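Local coordinates for protein BA42 (Bizionia argentinensis, PDB 4OA3), which is of unknown function but binds two calcium ions and consists of a single stand-alone TPM domain, at residues 23-28 against 139-144; 62-67 against 127-132; 18-23 against 116-121; 75-80 against 99-104. One frame throughout, in Å; residues are numbered along the deposited sequence.

Contact 1: 23-28 against 139-144; sequences DAEKNT and LPNTIS. With CA (calcium ion), chain B.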
loop_
_atom_site.group_PDB
_atom_site.type_symbol
_atom_site.label_atom_id
_atom_site.label_comp_id
_atom_site.label_asym_id
_atom_site.label_seq_id
_atom_site.Cartn_x
_atom_site.Cartn_y
_atom_site.Cartn_z
ATOM N N ASP A 23 11.993 -3.015 0.959
ATOM C CA ASP A 23 12.324 -4.232 0.205
ATOM C C ASP A 23 11.472 -4.348 -1.046
ATOM O O ASP A 23 11.993 -4.641 -2.127
ATOM C CB ASP A 23 12.153 -5.487 1.081
ATOM C CG ASP A 23 13.163 -5.628 2.199
ATOM O OD1 ASP A 23 14.297 -5.133 2.038
ATOM O OD2 ASP A 23 12.840 -6.297 3.214
ATOM N N ALA A 24 10.162 -4.063 -0.939
ATOM C CA ALA A 24 9.284 -4.109 -2.100
ATOM C C ALA A 24 9.713 -3.135 -3.190
ATOM O O ALA A 24 9.643 -3.436 -4.371
ATOM C CB ALA A 24 7.859 -3.803 -1.672
ATOM N N GLU A 25 10.167 -1.929 -2.791
ATOM C CA GLU A 25 10.592 -0.921 -3.736
ATOM C C GLU A 25 11.965 -1.195 -4.369
ATOM O O GLU A 25 12.405 -0.411 -5.211
ATOM C CB GLU A 25 10.559 0.475 -3.068
ATOM C CG GLU A 25 9.136 0.934 -2.764
ATOM C CD GLU A 25 9.029 2.355 -2.252
ATOM O OE1 GLU A 25 10.089 3.006 -2.074
ATOM O OE2 GLU A 25 7.889 2.830 -2.012
ATOM N N LYS A 26 12.604 -2.313 -4.028
ATOM C CA LYS A 26 13.801 -2.762 -4.759
ATOM C C LYS A 26 13.370 -3.744 -5.877
ATOM O O LYS A 26 14.218 -4.154 -6.666
ATOM C CB LYS A 26 14.781 -3.452 -3.829
ATOM C CG LYS A 26 15.401 -2.548 -2.786
ATOM C CD LYS A 26 16.261 -3.379 -1.851
ATOM C CE LYS A 26 16.787 -2.580 -0.699
ATOM N NZ LYS A 26 17.145 -3.451 0.456
ATOM N N ASN A 27 12.088 -4.160 -5.924
ATOM C CA ASN A 27 11.572 -5.078 -6.955
ATOM C C ASN A 27 10.803 -4.363 -8.037
ATOM O O ASN A 27 10.558 -4.928 -9.113
ATOM C CB ASN A 27 10.627 -6.094 -6.318
ATOM C CG ASN A 27 11.311 -7.028 -5.375
ATOM O OD1 ASN A 27 12.475 -7.396 -5.569
ATOM N ND2 ASN A 27 10.581 -7.531 -4.391
ATOM N N THR A 28 10.410 -3.134 -7.779
ATOM C CA THR A 28 9.601 -2.367 -8.733
ATOM C C THR A 28 9.922 -0.889 -8.648
ATOM O O THR A 28 10.439 -0.448 -7.624
ATOM C CB THR A 28 8.099 -2.564 -8.395
ATOM O OG1 THR A 28 7.287 -1.855 -9.329
ATOM C CG2 THR A 28 7.749 -2.098 -6.957
ATOM N N LEU A 139 8.334 8.583 -2.988
ATOM C CA LEU A 139 7.397 8.838 -1.909
ATOM C C LEU A 139 7.982 8.327 -0.615
ATOM O O LEU A 139 8.603 7.273 -0.601
ATOM C CB LEU A 139 6.065 8.122 -2.140
ATOM C CG LEU A 139 5.354 8.428 -3.468
ATOM C CD1 LEU A 139 4.052 7.629 -3.581
ATOM C CD2 LEU A 139 5.076 9.908 -3.651
ATOM N N PRO A 140 7.763 9.022 0.521
ATOM C CA PRO A 140 8.238 8.495 1.795
ATOM C C PRO A 140 7.621 7.147 2.159
ATOM O O PRO A 140 6.512 6.812 1.702
ATOM C CB PRO A 140 7.862 9.579 2.812
ATOM C CG PRO A 140 6.902 10.386 2.186
ATOM C CD PRO A 140 7.007 10.267 0.692
ATOM N N ASN A 141 8.375 6.338 2.896
ATOM C CA ASN A 141 7.919 5.003 3.276
ATOM C C ASN A 141 7.223 5.031 4.636
ATOM O O ASN A 141 6.692 4.012 5.043
ATOM C CB ASN A 141 9.072 4.039 3.292
ATOM C CG ASN A 141 9.761 3.874 1.958
ATOM O OD1 ASN A 141 9.282 4.270 0.897
ATOM N ND2 ASN A 141 10.888 3.146 2.015
ATOM N N THR A 142 7.170 6.210 5.266
ATOM C CA THR A 142 6.496 6.451 6.554
ATOM C C THR A 142 5.067 5.977 6.508
ATOM O O THR A 142 4.369 6.284 5.530
ATOM C CB THR A 142 6.393 7.993 6.772
ATOM O OG1 THR A 142 7.574 8.631 6.368
ATOM C CG2 THR A 142 6.082 8.403 8.193
ATOM N N ILE A 143 4.564 5.413 7.614
ATOM C CA ILE A 143 3.150 5.064 7.698
ATOM C C ILE A 143 2.421 6.369 8.016
ATOM O O ILE A 143 2.776 7.083 8.973
ATOM C CB ILE A 143 2.888 3.998 8.775
ATOM C CG1 ILE A 143 3.653 2.702 8.407
ATOM C CG2 ILE A 143 1.358 3.708 8.924
ATOM C CD1 ILE A 143 3.393 1.578 9.321
ATOM N N SER A 144 1.441 6.704 7.200
ATOM C CA SER A 144 0.658 7.902 7.390
ATOM C C SER A 144 -0.442 7.551 8.385
ATOM O O SER A 144 -1.118 6.511 8.274
ATOM C CB SER A 144 0.080 8.343 6.046
ATOM O OG SER A 144 -0.963 9.283 6.216
HETATM CA CA CA B . 8.938 4.998 -1.241
HETATM O O HOH W 1 12.304 2.674 -0.465
HETATM O O HOH W 2 6.659 5.056 -0.495
#
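The carboxylate of E25 and the amide of N141 stand nearly perpendicular, their planes 82° apart, and calcium holds them together. E25 OE1 lies 3.3 Å from N141 OD1, a spacing set by shared coordination, since both oxygens bind the ion and no hydrogen bond joins them. E25 chelates with both oxygens, OE2 at 2.5 Å from the calcium, while N141 OD1 binds at 2.3 Å. With chi1 -68° and the chain extended beyond CG, E25 carries its carboxylate away from the helix end to the metal. The backbone O of L139 adds a ligand at 2.4 Å, as does water 2, which also donates to P140 O; E31 and D137 complete a seven-atom shell. Water 1 ties the second amide atom in: it donates to E25 OE1 and accepts from N141 ND2 at 2.9 Å, fixing which way round the amide sits. E25 OE2 also accepts from I32 N, so the carboxylate is held from the protein side too. The site thus joins the turn after helix 11-24 to the loop between helix 110-128 and strand 144-145, where S144 pairs with strand 31-37.

Contact 2: 62-67 against 127-132; sequences LQNGVL and KYFPWK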
loop_
_atom_site.group_PDB
_atom_site.type_symbol
_atom_site.label_atom_id
_atom_site.label_comp_id
_atom_site.label_asym_id
_atom_site.label_seq_id
_atom_site.Cartn_x
_atom_site.Cartn_y
_atom_site.Cartn_z
ATOM N N LEU A 62 5.995 7.725 -13.183
ATOM C CA LEU A 62 5.121 6.805 -13.932
ATOM C C LEU A 62 3.711 6.668 -13.383
ATOM O O LEU A 62 2.968 5.800 -13.841
ATOM C CB LEU A 62 5.776 5.421 -14.034
ATOM C CG LEU A 62 7.135 5.392 -14.685
ATOM C CD1 LEU A 62 7.694 3.977 -14.709
ATOM C CD2 LEU A 62 7.076 5.952 -16.119
ATOM N N GLN A 63 3.300 7.547 -12.430
ATOM C CA GLN A 63 1.945 7.507 -11.876
ATOM C C GLN A 63 1.651 6.108 -11.361
ATOM O O GLN A 63 0.584 5.539 -11.595
ATOM C CB GLN A 63 0.910 7.986 -12.908
ATOM C CG GLN A 63 1.288 9.329 -13.515
ATOM C CD GLN A 63 0.163 9.891 -14.343
ATOM O OE1 GLN A 63 0.105 9.687 -15.553
ATOM N NE2 GLN A 63 -0.783 10.564 -13.706
ATOM N N ASN A 64 2.636 5.571 -10.609
ATOM C CA ASN A 64 2.573 4.225 -10.107
ATOM C C ASN A 64 2.703 4.084 -8.594
ATOM O O ASN A 64 3.239 3.110 -8.095
ATOM C CB ASN A 64 3.540 3.316 -10.858
ATOM C CG ASN A 64 4.978 3.728 -10.711
ATOM O OD1 ASN A 64 5.292 4.769 -10.173
ATOM N ND2 ASN A 64 5.885 2.869 -11.143
ATOM N N GLY A 65 2.225 5.094 -7.885
ATOM C CA GLY A 65 2.096 4.997 -6.438
ATOM C C GLY A 65 0.856 4.205 -6.099
ATOM O O GLY A 65 -0.132 4.212 -6.851
ATOM N N VAL A 66 0.888 3.484 -4.988
ATOM C CA VAL A 66 -0.263 2.737 -4.504
ATOM C C VAL A 66 -0.354 2.959 -3.006
ATOM O O VAL A 66 0.665 2.939 -2.316
ATOM C CB VAL A 66 -0.257 1.227 -4.875
ATOM C CG1 VAL A 66 0.994 0.527 -4.362
ATOM C CG2 VAL A 66 -1.514 0.518 -4.364
ATOM N N LEU A 67 -1.578 3.228 -2.527
ATOM C CA LEU A 67 -1.895 3.395 -1.129
ATOM C C LEU A 67 -2.646 2.167 -0.647
ATOM O O LEU A 67 -3.645 1.765 -1.256
ATOM C CB LEU A 67 -2.808 4.625 -0.924
ATOM C CG LEU A 67 -3.270 4.875 0.507
ATOM C CD1 LEU A 67 -2.102 5.166 1.434
ATOM C CD2 LEU A 67 -4.253 6.037 0.547
ATOM N N LYS A 127 5.751 -6.675 -12.376
ATOM C CA LYS A 127 5.348 -7.219 -13.666
ATOM C C LYS A 127 5.237 -6.141 -14.706
ATOM O O LYS A 127 5.644 -6.331 -15.849
ATOM C CB LYS A 127 4.036 -7.994 -13.531
ATOM C CG LYS A 127 3.516 -8.540 -14.837
ATOM C CD LYS A 127 2.528 -9.636 -14.605
ATOM C CE LYS A 127 1.830 -9.954 -15.916
ATOM N NZ LYS A 127 1.050 -11.217 -15.806
ATOM N N TYR A 128 4.674 -4.987 -14.318
ATOM C CA TYR A 128 4.457 -3.858 -15.207
ATOM C C TYR A 128 5.433 -2.698 -15.057
ATOM O O TYR A 128 5.535 -1.866 -15.957
ATOM C CB TYR A 128 3.040 -3.322 -14.955
ATOM C CG TYR A 128 1.974 -4.347 -15.283
ATOM C CD1 TYR A 128 1.435 -4.428 -16.557
ATOM C CD2 TYR A 128 1.477 -5.200 -14.309
ATOM C CE1 TYR A 128 0.495 -5.401 -16.881
ATOM C CE2 TYR A 128 0.534 -6.183 -14.619
ATOM C CZ TYR A 128 0.008 -6.242 -15.898
ATOM O OH TYR A 128 -0.925 -7.193 -16.245
ATOM N N PHE A 129 6.130 -2.615 -13.923
ATOM C CA PHE A 129 6.983 -1.486 -13.571
ATOM C C PHE A 129 8.269 -2.015 -12.988
ATOM O O PHE A 129 8.482 -2.027 -11.766
ATOM C CB PHE A 129 6.255 -0.575 -12.548
ATOM C CG PHE A 129 5.006 0.036 -13.112
ATOM C CD1 PHE A 129 5.080 1.058 -14.045
ATOM C CD2 PHE A 129 3.757 -0.446 -12.758
ATOM C CE1 PHE A 129 3.926 1.562 -14.639
ATOM C CE2 PHE A 129 2.599 0.082 -13.331
ATOM C CZ PHE A 129 2.695 1.052 -14.283
ATOM N N PRO A 130 9.158 -2.533 -13.845
ATOM C CA PRO A 130 10.408 -3.078 -13.319
ATOM C C PRO A 130 11.315 -2.048 -12.660
ATOM O O PRO A 130 11.329 -0.900 -13.033
ATOM C CB PRO A 130 11.061 -3.740 -14.545
ATOM C CG PRO A 130 10.482 -3.076 -15.702
ATOM C CD PRO A 130 9.085 -2.640 -15.319
ATOM N N TRP A 131 12.011 -2.472 -11.615
ATOM C CA TRP A 131 12.980 -1.629 -10.935
ATOM C C TRP A 131 14.133 -1.317 -11.895
ATOM O O TRP A 131 14.533 -2.187 -12.682
ATOM C CB TRP A 131 13.506 -2.343 -9.696
ATOM C CG TRP A 131 14.499 -1.566 -8.899
ATOM C CD1 TRP A 131 14.246 -0.702 -7.878
ATOM C CD2 TRP A 131 15.924 -1.628 -9.034
ATOM N NE1 TRP A 131 15.427 -0.179 -7.397
ATOM C CE2 TRP A 131 16.473 -0.717 -8.108
ATOM C CE3 TRP A 131 16.793 -2.354 -9.865
ATOM C CZ2 TRP A 131 17.853 -0.550 -7.953
ATOM C CZ3 TRP A 131 18.157 -2.143 -9.750
ATOM C CH2 TRP A 131 18.674 -1.298 -8.761
ATOM N N LYS A 132 14.609 -0.072 -11.860
ATOM C CA LYS A 132 15.708 0.412 -12.698
ATOM C C LYS A 132 16.838 0.860 -11.795
ATOM O O LYS A 132 16.601 1.343 -10.687
ATOM C CB LYS A 132 15.261 1.595 -13.550
ATOM C CG LYS A 132 14.040 1.340 -14.412
ATOM C CD LYS A 132 14.250 0.264 -15.449
ATOM C CE LYS A 132 13.101 0.175 -16.431
ATOM N NZ LYS A 132 12.955 1.405 -17.259
#
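N64 lays its CB over the centre of the F129 ring, 4.0 Å from the centroid and only 1° off the ring normal, which is CH-pi geometry of the face-on kind. Beyond CB the side chain turns back toward the root of the ring: chi1 of 62° places CG between the backbone N and the carbonyl carbon, and ND2 ends 3.5 Å from F129 CD1. The amide plane is tilted 70° from the ring plane, so the amide does not stack flat on the phenyl group. ND2 also makes a weak hydrogen bond to S29 OG. L62 approaches from another direction, its CD1 lying near the ring plane at the edge, 4.0 Å from F129 CD1. The ring is therefore met over a face by one residue and at its rim by another. I85 of helix 83-86 touches both N64 and F129. With an alanine at F129, the face over which N64 CB lies would be gone, and the gap beside N64 and L62 would probably leave the asparagine side chain less firmly positioned. N64 pairs through its backbone with E31, a calcium ligand, and its side chain is about 7 Å from a calcium ion. The arrangement belongs to an alpha/beta fold with helices on both faces of a mixed sheet: the chain leaving helix 110-128 covers the loop that enters strand 65-71, next to the metal site.

Contact 3: 18-23 against 116-121; sequences VDAIRD and DGIEKA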
loop_
_atom_site.group_PDB
_atom_site.type_symbol
_atom_site.label_atom_id
_atom_site.label_comp_id
_atom_site.label_asym_id
_atom_site.label_seq_id
_atom_site.Cartn_x
_atom_site.Cartn_y
_atom_site.Cartn_z
ATOM N N VAL A 18 7.725 -0.631 7.531
ATOM C CA VAL A 18 8.536 0.301 6.755
ATOM C C VAL A 18 9.671 -0.455 6.044
ATOM O O VAL A 18 10.007 -0.139 4.906
ATOM C CB VAL A 18 9.054 1.437 7.683
ATOM C CG1 VAL A 18 10.069 2.317 6.965
ATOM C CG2 VAL A 18 7.893 2.288 8.183
ATOM N N ASP A 19 10.255 -1.454 6.714
ATOM C CA ASP A 19 11.318 -2.288 6.123
ATOM C C ASP A 19 10.750 -3.110 4.931
ATOM O O ASP A 19 11.419 -3.230 3.896
ATOM C CB ASP A 19 11.888 -3.290 7.149
ATOM C CG ASP A 19 12.744 -2.679 8.245
ATOM O OD1 ASP A 19 13.079 -1.494 8.140
ATOM O OD2 ASP A 19 13.020 -3.383 9.241
ATOM N N ALA A 20 9.491 -3.564 5.036
ATOM C CA ALA A 20 8.836 -4.311 3.948
ATOM C C ALA A 20 8.625 -3.416 2.721
ATOM O O ALA A 20 8.839 -3.824 1.587
ATOM C CB ALA A 20 7.510 -4.882 4.416
ATOM N N ILE A 21 8.268 -2.134 2.951
ATOM C CA ILE A 21 8.129 -1.201 1.846
ATOM C C ILE A 21 9.476 -1.019 1.156
ATOM O O ILE A 21 9.561 -1.011 -0.072
ATOM C CB ILE A 21 7.544 0.166 2.303
ATOM C CG1 ILE A 21 6.084 -0.061 2.768
ATOM C CG2 ILE A 21 7.594 1.180 1.157
ATOM C CD1 ILE A 21 5.399 1.119 3.433
ATOM N N ARG A 22 10.550 -0.824 1.957
ATOM C CA ARG A 22 11.868 -0.632 1.361
ATOM C C ARG A 22 12.278 -1.825 0.503
ATOM O O ARG A 22 12.778 -1.637 -0.607
ATOM C CB ARG A 22 12.905 -0.404 2.457
ATOM C CG ARG A 22 14.271 -0.029 1.935
ATOM C CD ARG A 22 15.150 0.523 3.047
ATOM N NE ARG A 22 14.538 1.693 3.675
ATOM C CZ ARG A 22 14.511 2.924 3.163
ATOM N NH1 ARG A 22 15.095 3.186 1.999
ATOM N NH2 ARG A 22 13.916 3.904 3.821
ATOM N N ASP A 23 11.993 -3.015 0.959
ATOM C CA ASP A 23 12.324 -4.232 0.205
ATOM C C ASP A 23 11.472 -4.348 -1.046
ATOM O O ASP A 23 11.993 -4.641 -2.127
ATOM C CB ASP A 23 12.153 -5.487 1.081
ATOM C CG ASP A 23 13.163 -5.628 2.199
ATOM O OD1 ASP A 23 14.297 -5.133 2.038
ATOM O OD2 ASP A 23 12.840 -6.297 3.214
ATOM N N ASP A 116 2.787 -8.820 4.412
ATOM C CA ASP A 116 2.504 -9.748 3.310
ATOM C C ASP A 116 1.872 -9.086 2.108
ATOM O O ASP A 116 2.215 -9.403 0.958
ATOM C CB ASP A 116 1.607 -10.888 3.788
ATOM C CG ASP A 116 2.279 -11.858 4.736
ATOM O OD1 ASP A 116 3.527 -11.732 4.963
ATOM O OD2 ASP A 116 1.582 -12.740 5.254
ATOM N N GLY A 117 0.987 -8.118 2.350
ATOM C CA GLY A 117 0.394 -7.360 1.272
ATOM C C GLY A 117 1.414 -6.516 0.552
ATOM O O GLY A 117 1.398 -6.431 -0.668
ATOM N N ILE A 118 2.315 -5.860 1.312
ATOM C CA ILE A 118 3.345 -5.031 0.711
ATOM C C ILE A 118 4.239 -5.896 -0.180
ATOM O O ILE A 118 4.576 -5.502 -1.307
ATOM C CB ILE A 118 4.129 -4.285 1.811
ATOM C CG1 ILE A 118 3.241 -3.178 2.457
ATOM C CG2 ILE A 118 5.469 -3.719 1.263
ATOM C CD1 ILE A 118 3.699 -2.724 3.785
ATOM N N GLU A 119 4.644 -7.052 0.318
ATOM C CA GLU A 119 5.493 -7.935 -0.478
ATOM C C GLU A 119 4.793 -8.368 -1.778
ATOM O O GLU A 119 5.373 -8.304 -2.863
ATOM C CB GLU A 119 5.889 -9.166 0.333
ATOM C CG GLU A 119 6.786 -10.134 -0.426
ATOM C CD GLU A 119 7.194 -11.378 0.338
ATOM O OE1 GLU A 119 6.348 -11.931 1.080
ATOM O OE2 GLU A 119 8.338 -11.841 0.134
ATOM N N LYS A 120 3.538 -8.742 -1.672
ATOM C CA LYS A 120 2.759 -9.164 -2.841
ATOM C C LYS A 120 2.588 -8.015 -3.831
ATOM O O LYS A 120 2.668 -8.198 -5.050
ATOM C CB LYS A 120 1.394 -9.705 -2.406
ATOM C CG LYS A 120 1.501 -11.104 -1.850
ATOM C CD LYS A 120 1.447 -12.174 -2.958
ATOM C CE LYS A 120 1.766 -13.570 -2.457
ATOM N NZ LYS A 120 0.709 -14.110 -1.560
ATOM N N ALA A 121 2.324 -6.801 -3.306
ATOM C CA ALA A 121 2.166 -5.637 -4.150
ATOM C C ALA A 121 3.445 -5.309 -4.926
ATOM O O ALA A 121 3.387 -4.924 -6.089
ATOM C CB ALA A 121 1.704 -4.441 -3.313
#
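I118 points its side chain at helix 11-24 and meets A20 and I21 with separate branches. Its CG2 is directed at the backbone between these two residues, 3.4 Å from A20 O and 3.6 Å from I21 N, while the A20 methyl flanks it, CB to CG2 3.9 Å. The other branch ends against I21: I118 CD1 lies 3.7 Å from I21 CG1. The two isoleucines cross at a slant, neither end to end nor side by side, and I21 CG1 also stays within 4.0 Å of I118 CG2, so this methylene lies against both branches. The torsion of I118 explains the division of labour. At chi1 -71° CG1 is opposite the carbonyl carbon and CG2 opposite the backbone N, which sends the methyl and the longer branch to different neighbours across the gap. The small side chain of A20 probably helps allow the close approach, the CA atoms of I21 and I118 being 6.2 Å apart. I118 also touches I17 and A24, so it is the knob in a hole formed by I17, A20, I21 and A24, the i, i+3, i+4, i+7 pattern of knobs-into-holes packing. The side chains that meet are apolar, one methyl also lying on the backbone of A20 and I21, and no hydrogen bond joins the segments. Helix 110-128 is in turn flanked by helix 95-105, which K120 and A121 touch at T97. On helix 11-24, I21 packs against N141 of the calcium-binding loop, while A24 touches I32 of strand 31-37.

Contact 4: 75-80 against 99-104; sequences KTFVIY and NAIQLQ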
loop_
_atom_site.group_PDB
_atom_site.type_symbol
_atom_site.label_atom_id
_atom_site.label_comp_id
_atom_site.label_asym_id
_atom_site.label_seq_id
_atom_site.Cartn_x
_atom_site.Cartn_y
_atom_site.Cartn_z
ATOM N N LYS A 75 -11.324 -3.136 10.409
ATOM C CA LYS A 75 -10.324 -4.057 9.815
ATOM C C LYS A 75 -10.602 -4.253 8.304
ATOM O O LYS A 75 -10.341 -5.326 7.738
ATOM C CB LYS A 75 -10.214 -5.397 10.574
ATOM N N THR A 76 -11.143 -3.173 7.662
ATOM C CA THR A 76 -11.445 -3.080 6.246
ATOM C C THR A 76 -10.321 -2.266 5.653
ATOM O O THR A 76 -9.671 -1.485 6.370
ATOM C CB THR A 76 -12.813 -2.440 5.983
ATOM O OG1 THR A 76 -12.873 -1.123 6.533
ATOM C CG2 THR A 76 -13.957 -3.287 6.522
ATOM N N PHE A 77 -10.123 -2.426 4.344
ATOM C CA PHE A 77 -9.043 -1.752 3.647
ATOM C C PHE A 77 -9.335 -1.612 2.199
ATOM O O PHE A 77 -10.209 -2.294 1.639
ATOM C CB PHE A 77 -7.714 -2.501 3.881
ATOM C CG PHE A 77 -7.682 -3.903 3.347
ATOM C CD1 PHE A 77 -8.072 -4.973 4.141
ATOM C CD2 PHE A 77 -7.214 -4.164 2.073
ATOM C CE1 PHE A 77 -8.030 -6.271 3.650
ATOM C CE2 PHE A 77 -7.192 -5.466 1.577
ATOM C CZ PHE A 77 -7.572 -6.506 2.383
ATOM N N VAL A 78 -8.582 -0.739 1.555
ATOM C CA VAL A 78 -8.643 -0.462 0.153
ATOM C C VAL A 78 -7.234 -0.388 -0.379
ATOM O O VAL A 78 -6.382 0.205 0.271
ATOM C CB VAL A 78 -9.359 0.920 -0.111
ATOM C CG1 VAL A 78 -9.211 1.405 -1.569
ATOM C CG2 VAL A 78 -10.815 0.825 0.253
ATOM N N ILE A 79 -7.013 -0.947 -1.555
ATOM C CA ILE A 79 -5.773 -0.804 -2.274
ATOM C C ILE A 79 -6.125 0.141 -3.395
ATOM O O ILE A 79 -7.017 -0.156 -4.216
ATOM C CB ILE A 79 -5.256 -2.143 -2.791
ATOM C CG1 ILE A 79 -4.948 -3.100 -1.624
ATOM C CG2 ILE A 79 -4.017 -1.916 -3.645
ATOM C CD1 ILE A 79 -5.021 -4.590 -2.053
ATOM N N TYR A 80 -5.505 1.321 -3.380
ATOM C CA TYR A 80 -5.761 2.356 -4.368
ATOM C C TYR A 80 -4.488 2.659 -5.115
ATOM O O TYR A 80 -3.545 3.194 -4.537
ATOM C CB TYR A 80 -6.293 3.612 -3.653
ATOM C CG TYR A 80 -6.654 4.744 -4.583
ATOM C CD1 TYR A 80 -5.685 5.615 -5.062
ATOM C CD2 TYR A 80 -7.959 4.905 -5.041
ATOM C CE1 TYR A 80 -5.975 6.534 -6.062
ATOM C CE2 TYR A 80 -8.280 5.884 -5.973
ATOM C CZ TYR A 80 -7.283 6.703 -6.481
ATOM O OH TYR A 80 -7.568 7.659 -7.431
ATOM N N ASN A 99 -5.860 -10.731 -0.947
ATOM C CA ASN A 99 -5.988 -12.031 -0.294
ATOM C C ASN A 99 -4.914 -12.220 0.743
ATOM O O ASN A 99 -5.191 -12.754 1.815
ATOM C CB ASN A 99 -5.932 -13.152 -1.324
ATOM C CG ASN A 99 -7.155 -13.172 -2.223
ATOM O OD1 ASN A 99 -8.211 -12.600 -1.910
ATOM N ND2 ASN A 99 -7.019 -13.762 -3.398
ATOM N N ALA A 100 -3.683 -11.749 0.458
ATOM C CA ALA A 100 -2.569 -11.870 1.391
ATOM C C ALA A 100 -2.807 -11.047 2.649
ATOM O O ALA A 100 -2.518 -11.503 3.747
ATOM C CB ALA A 100 -1.264 -11.466 0.729
ATOM N N ILE A 101 -3.410 -9.851 2.512
ATOM C CA ILE A 101 -3.732 -9.029 3.683
ATOM C C ILE A 101 -4.878 -9.646 4.495
ATOM O O ILE A 101 -4.769 -9.809 5.702
ATOM C CB ILE A 101 -4.102 -7.586 3.258
ATOM C CG1 ILE A 101 -2.930 -6.914 2.506
ATOM C CG2 ILE A 101 -4.561 -6.755 4.478
ATOM C CD1 ILE A 101 -3.294 -5.596 1.826
ATOM N N GLN A 102 -5.959 -10.004 3.806
ATOM C CA GLN A 102 -7.146 -10.546 4.449
ATOM C C GLN A 102 -6.858 -11.849 5.184
ATOM O O GLN A 102 -7.369 -12.068 6.272
ATOM C CB GLN A 102 -8.238 -10.792 3.410
ATOM C CG GLN A 102 -9.597 -11.140 4.045
ATOM C CD GLN A 102 -10.069 -10.007 4.919
ATOM O OE1 GLN A 102 -10.118 -8.866 4.471
ATOM N NE2 GLN A 102 -10.269 -10.241 6.208
ATOM N N LEU A 103 -6.023 -12.706 4.608
ATOM C CA LEU A 103 -5.670 -13.962 5.263
ATOM C C LEU A 103 -5.127 -13.710 6.647
ATOM O O LEU A 103 -5.444 -14.432 7.596
ATOM C CB LEU A 103 -4.645 -14.706 4.419
ATOM C CG LEU A 103 -4.091 -16.004 5.016
ATOM C CD1 LEU A 103 -5.210 -17.054 5.231
ATOM C CD2 LEU A 103 -3.000 -16.567 4.136
ATOM N N GLN A 104 -4.270 -12.685 6.791
ATOM C CA GLN A 104 -3.700 -12.398 8.085
ATOM C C GLN A 104 -4.645 -11.585 8.949
ATOM O O GLN A 104 -4.716 -11.854 10.141
ATOM C CB GLN A 104 -2.376 -11.652 7.930
ATOM C CG GLN A 104 -1.327 -12.381 7.113
ATOM C CD GLN A 104 -1.059 -13.746 7.674
ATOM O OE1 GLN A 104 -0.958 -13.930 8.896
ATOM N NE2 GLN A 104 -1.004 -14.739 6.798
HETATM O O HOH W 3 -11.340 -6.636 5.231
#
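I101 meets the F77 ring with CB, CG2 and CD1. Its CB begins the contact, 3.7 Å from F77 CZ. The CG2 methyl comes next and sits over one ring face, 3.8 Å from the centroid and 20° off the ring normal, a CH-pi contact displaced toward the rim. Along the other branch, CG1 only carries CD1 to the far half of the ring, 3.9 Å from F77 CE2, where CD1 also ends near I79 CD1 at a looser 4.4 Å. The isoleucine thus spans two residues on the same side of the strand. Q102 adds a polar neighbour: its chain bends at chi2 (61°), bringing OE1 to 3.4 Å from F77 CE1 with the amide lying nearly parallel to the ring plane. That oxygen accepts from water 3 at 2.7 Å, and the same water donates to K75 O, so a water bridge links helix and strand just beyond the ring. F77 also packs on V70 of the adjacent strand and meets the F105 ring almost at right angles. Replacing F77 by a serine would remove the face that receives I101 CG2 and would probably open a gap between strand and helix, leaving I101 with the looser I79 contact. The axes of strand 76-80 and helix 99-104 run nearly antiparallel, at 166°, and approach to 10.3 Å. Helix 95-105 covers one face of the mixed sheet at strand 76-81, an outermost strand within the chain, while V78 and Y80 meet helix 44-54 on the other face, as in a layered alpha/beta fold; the strand starts with a G1 beta bulge, K75 and T76 facing A71.

Contact 1 forms part of one of the two calcium sites, and contact 3 is its closest neighbour, with centres about 7 Å apart: the two share D23, and I21 CG2 lies 3.5 Å from N141 OD1, so the helix pairing abuts a metal ligand. Contact 2, with its centre about 11 Å from that of contact 1, joins it through T28 OG1 and F129 O, 2.7 Å apart. Contact 4 is remote, about 17 Å from contact 1 between centres, on the opposite side of the chain's centre. It still connects to the others: G117 CA meets I101 CG1 at 3.6 Å, and L67 N and Y80 O, 2.8 Å apart, join neighbouring strands used by contacts 2 and 4.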